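Proabylysin (PDB 4JIU) is the zymogen of abylysin, a small zinc-dependent metallopeptidase of the minigluzincin type that probably cleaves peptide bonds. Local coordinates at residues E61-K66 and R78-V83. The protein carries 1 engineered substitution. Residues are numbered along the deposited sequence; the frame is centred on the assembly and turned at random. Where two conformers were deposited one is given.
Sequences ELAHLK and REVEKV. With ZN (zinc ion), chain B.
The methyl group of Ala63 on helix 51-67 meets Glu79 CB and Val80 CG2 of the segment 78-83, each at 3.8 Å. This apolar part of the contact is slight, but the small side chain of Ala63 permits a close approach of helices 51-67 and 74-80, with Ala63 CA and Glu79 CA 5.6 Å apart. The polar part is a salt-bridge network around the carboxylate of the buried Glu79. Glu79 bends at chi2 (-62°), which brings its carboxylate to Lys66; the Lys66 and Glu79 side chains cross at about a right angle. Lys66 NZ donates to Glu79 OE2 at 2.9 Å from above the carboxylate plane, 41° out of it. Glu79 OE1 accepts from Lys82 NZ at 2.7 Å, on its syn side. With an alanine here instead of Glu79, Lys66 NZ and Lys82 NZ, 3.9 Å apart, would probably lose their shared counter-charge and swing apart. On another face of helix 51-67, His64 NE2 binds zinc at 2.0 Å, with His60, His72 and Val105 O completing the site; His60 and His64 belong to an HExxH motif. The chemistry implies that pairing with two lysines probably favours the ionised form of Glu79, whose network joins helix 51-67 to helix 74-80 on a face away from the zinc.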
ATOM      1  N   GLU A  61       2.130   0.598  -1.034  1.00  8.71           N
ATOM      2  CA  GLU A  61       2.508  -0.045  -2.294  1.00  8.84           C
ATOM      3  C   GLU A  61       2.704   0.958  -3.446  1.00  8.78           C
ATOM      4  O   GLU A  61       3.643   0.858  -4.206  1.00  9.27           O
ATOM      5  CB  GLU A  61       1.535  -1.146  -2.643  1.00  9.29           C
ATOM      6  CG  GLU A  61       1.472  -2.258  -1.610  1.00  9.98           C
ATOM      7  CD  GLU A  61       2.795  -2.924  -1.326  1.00 11.63           C
ATOM      8  OE1 GLU A  61       3.755  -2.920  -2.100  1.00 14.37           O
ATOM      9  OE2 GLU A  61       2.870  -3.514  -0.206  1.00 13.49           O
ATOM     10  N   LEU A  62       1.846   1.980  -3.512  1.00  8.74           N
ATOM     11  CA  LEU A  62       2.003   3.027  -4.489  0.59  9.55           C
ATOM     12  C   LEU A  62       3.322   3.774  -4.252  1.00  9.52           C
ATOM     13  O   LEU A  62       3.969   4.173  -5.229  1.00 10.77           O
ATOM     14  CB  LEU A  62       0.874   4.062  -4.492  0.59  9.83           C
ATOM     15  CG  LEU A  62      -0.427   3.592  -5.112  0.59 10.37           C
ATOM     16  CD1 LEU A  62      -1.533   4.576  -4.813  0.59 16.30           C
ATOM     17  CD2 LEU A  62      -0.304   3.391  -6.619  0.59 11.90           C
ATOM     18  N   ALA A  63       3.729   3.969  -3.004  1.00  9.55           N
ATOM     19  CA  ALA A  63       4.977   4.614  -2.694  1.00  9.42           C
ATOM     20  C   ALA A  63       6.161   3.834  -3.222  1.00  9.34           C
ATOM     21  O   ALA A  63       7.141   4.415  -3.707  1.00 10.27           O
ATOM     22  CB  ALA A  63       5.102   4.871  -1.188  1.00 10.21           C
ATOM     23  N   HIS A  64       6.094   2.509  -3.189  1.00  8.81           N
ATOM     24  CA  HIS A  64       7.155   1.685  -3.798  1.00  8.88           C
ATOM     25  C   HIS A  64       7.265   2.017  -5.269  1.00  9.56           C
ATOM     26  O   HIS A  64       8.334   2.234  -5.826  1.00 10.79           O
ATOM     27  CB  HIS A  64       6.883   0.198  -3.614  1.00  9.73           C
ATOM     28  CG  HIS A  64       7.321  -0.343  -2.304  1.00  9.32           C
ATOM     29  ND1 HIS A  64       8.654  -0.313  -1.915  1.00  9.93           N
ATOM     30  CD2 HIS A  64       6.643  -0.966  -1.315  1.00  9.38           C
ATOM     31  CE1 HIS A  64       8.723  -0.877  -0.710  1.00  9.82           C
ATOM     32  NE2 HIS A  64       7.519  -1.287  -0.293  1.00  9.85           N
ATOM     33  N   LEU A  65       6.135   2.020  -5.954  1.00  9.71           N
ATOM     34  CA  LEU A  65       6.086   2.250  -7.382  1.00 10.58           C
ATOM     35  C   LEU A  65       6.581   3.656  -7.702  1.00 11.05           C
ATOM     36  O   LEU A  65       7.389   3.836  -8.640  1.00 13.79           O
ATOM     37  CB  LEU A  65       4.673   2.057  -7.917  1.00 11.05           C
ATOM     38  CG  LEU A  65       4.178   0.627  -7.952  1.00 11.86           C
ATOM     39  CD1 LEU A  65       2.689   0.621  -8.378  1.00 14.49           C
ATOM     40  CD2 LEU A  65       4.984  -0.266  -8.840  1.00 12.99           C
ATOM     41  N   LYS A  66       6.110   4.658  -6.993  1.00 11.30           N
ATOM     42  CA  LYS A  66       6.484   6.037  -7.290  1.00 11.54           C
ATOM     43  C   LYS A  66       7.941   6.326  -6.996  1.00 11.51           C
ATOM     44  O   LYS A  66       8.607   7.000  -7.753  1.00 13.20           O
ATOM     45  CB  LYS A  66       5.593   6.960  -6.515  1.00 12.47           C
ATOM     46  CG  LYS A  66       5.807   8.423  -6.959  0.65 11.19           C
ATOM     47  CD  LYS A  66       4.793   9.274  -6.179  0.65 15.81           C
ATOM     48  CE  LYS A  66       4.705  10.668  -6.759  0.65 17.84           C
ATOM     49  NZ  LYS A  66       5.973  11.384  -6.404  0.65 20.59           N
ATOM     50  N   ARG A  78       8.848   9.571   2.474  1.00 13.75           N
ATOM     51  CA  ARG A  78       8.293  10.880   2.154  1.00 14.16           C
ATOM     52  C   ARG A  78       6.953  10.781   1.410  1.00 13.04           C
ATOM     53  O   ARG A  78       6.045  11.565   1.673  1.00 14.03           O
ATOM     54  CB  ARG A  78       9.272  11.661   1.294  1.00 18.70           C
ATOM     55  CG  ARG A  78       8.916  12.957   0.663  1.00 25.01           C
ATOM     56  CD  ARG A  78      10.117  13.781   0.216  1.00 35.74           C
ATOM     57  NE  ARG A  78      10.569  13.523  -1.153  1.00 45.45           N
ATOM     58  CZ  ARG A  78      11.723  13.047  -1.595  1.00 43.76           C
ATOM     59  NH1 ARG A  78      12.718  12.688  -0.773  1.00 45.70           N
ATOM     60  NH2 ARG A  78      11.952  12.884  -2.902  1.00 55.74           N
ATOM     61  N   GLU A  79       6.836   9.794   0.521  1.00 12.06           N
ATOM     62  CA  GLU A  79       5.556   9.635  -0.174  1.00 12.14           C
ATOM     63  C   GLU A  79       4.482   9.203   0.823  1.00 10.94           C
ATOM     64  O   GLU A  79       3.368   9.710   0.833  1.00 11.26           O
ATOM     65  CB  GLU A  79       5.677   8.606  -1.288  1.00 12.71           C
ATOM     66  CG  GLU A  79       6.642   9.001  -2.383  1.00 14.71           C
ATOM     67  CD  GLU A  79       6.230  10.267  -3.097  1.00 17.59           C
ATOM     68  OE1 GLU A  79       5.045  10.674  -3.083  1.00 17.72           O
ATOM     69  OE2 GLU A  79       7.114  10.826  -3.799  1.00 27.11           O
ATOM     70  N   VAL A  80       4.770   8.191   1.645  1.00 10.36           N
ATOM     71  CA  VAL A  80       3.807   7.704   2.655  1.00 10.14           C
ATOM     72  C   VAL A  80       3.328   8.822   3.557  1.00 10.25           C
ATOM     73  O   VAL A  80       2.131   8.910   3.885  1.00 10.60           O
ATOM     74  CB  VAL A  80       4.439   6.540   3.453  1.00  9.99           C
ATOM     75  CG1 VAL A  80       3.562   6.156   4.613  1.00 12.53           C
ATOM     76  CG2 VAL A  80       4.750   5.348   2.569  1.00 11.21           C
ATOM     77  N   GLU A  81       4.258   9.711   3.894  1.00 10.01           N
ATOM     78  CA  GLU A  81       3.971  10.810   4.812  1.00 10.99           C
ATOM     79  C   GLU A  81       3.140  11.926   4.211  1.00 11.52           C
ATOM     80  O   GLU A  81       2.713  12.821   4.916  1.00 12.42           O
ATOM     81  CB  GLU A  81       5.294  11.315   5.418  1.00 13.87           C
ATOM     82  CG  GLU A  81       5.868  10.289   6.405  1.00 14.13           C
ATOM     83  CD  GLU A  81       7.274  10.551   6.837  1.00 18.58           C
ATOM     84  OE1 GLU A  81       7.907   9.606   7.365  1.00 18.71           O
ATOM     85  OE2 GLU A  81       7.766  11.679   6.653  1.00 26.80           O
ATOM     86  N   LYS A  82       2.831  11.844   2.917  1.00 11.17           N
ATOM     87  CA  LYS A  82       1.791  12.723   2.355  1.00 11.44           C
ATOM     88  C   LYS A  82       0.413  12.398   2.908  1.00 10.19           C
ATOM     89  O   LYS A  82      -0.486  13.255   2.813  1.00 11.61           O
ATOM     90  CB  LYS A  82       1.797  12.656   0.803  1.00 12.31           C
ATOM     91  CG  LYS A  82       3.113  13.176   0.254  1.00 12.99           C
ATOM     92  CD  LYS A  82       3.157  12.980  -1.253  1.00 13.72           C
ATOM     93  CE  LYS A  82       4.378  13.583  -1.881  1.00 16.78           C
ATOM     94  NZ  LYS A  82       4.400  13.313  -3.338  1.00 18.92           N
ATOM     95  N   VAL A  83       0.243  11.235   3.510  1.00 10.97           N
ATOM     96  CA  VAL A  83      -0.998  10.823   4.131  1.00 11.15           C
ATOM     97  C   VAL A  83      -0.779  10.528   5.627  1.00 10.29           C
ATOM     98  O   VAL A  83      -1.568  11.039   6.409  1.00 11.26           O
ATOM     99  CB  VAL A  83      -1.587   9.552   3.470  1.00 11.11           C
ATOM    100  CG1 VAL A  83      -2.803   9.085   4.226  1.00 12.32           C
ATOM    101  CG2 VAL A  83      -1.921   9.877   2.032  1.00 12.33           C
TER
HETATM  102 ZN    ZN B 201       7.204  -2.022   1.536  0.96 10.19          ZN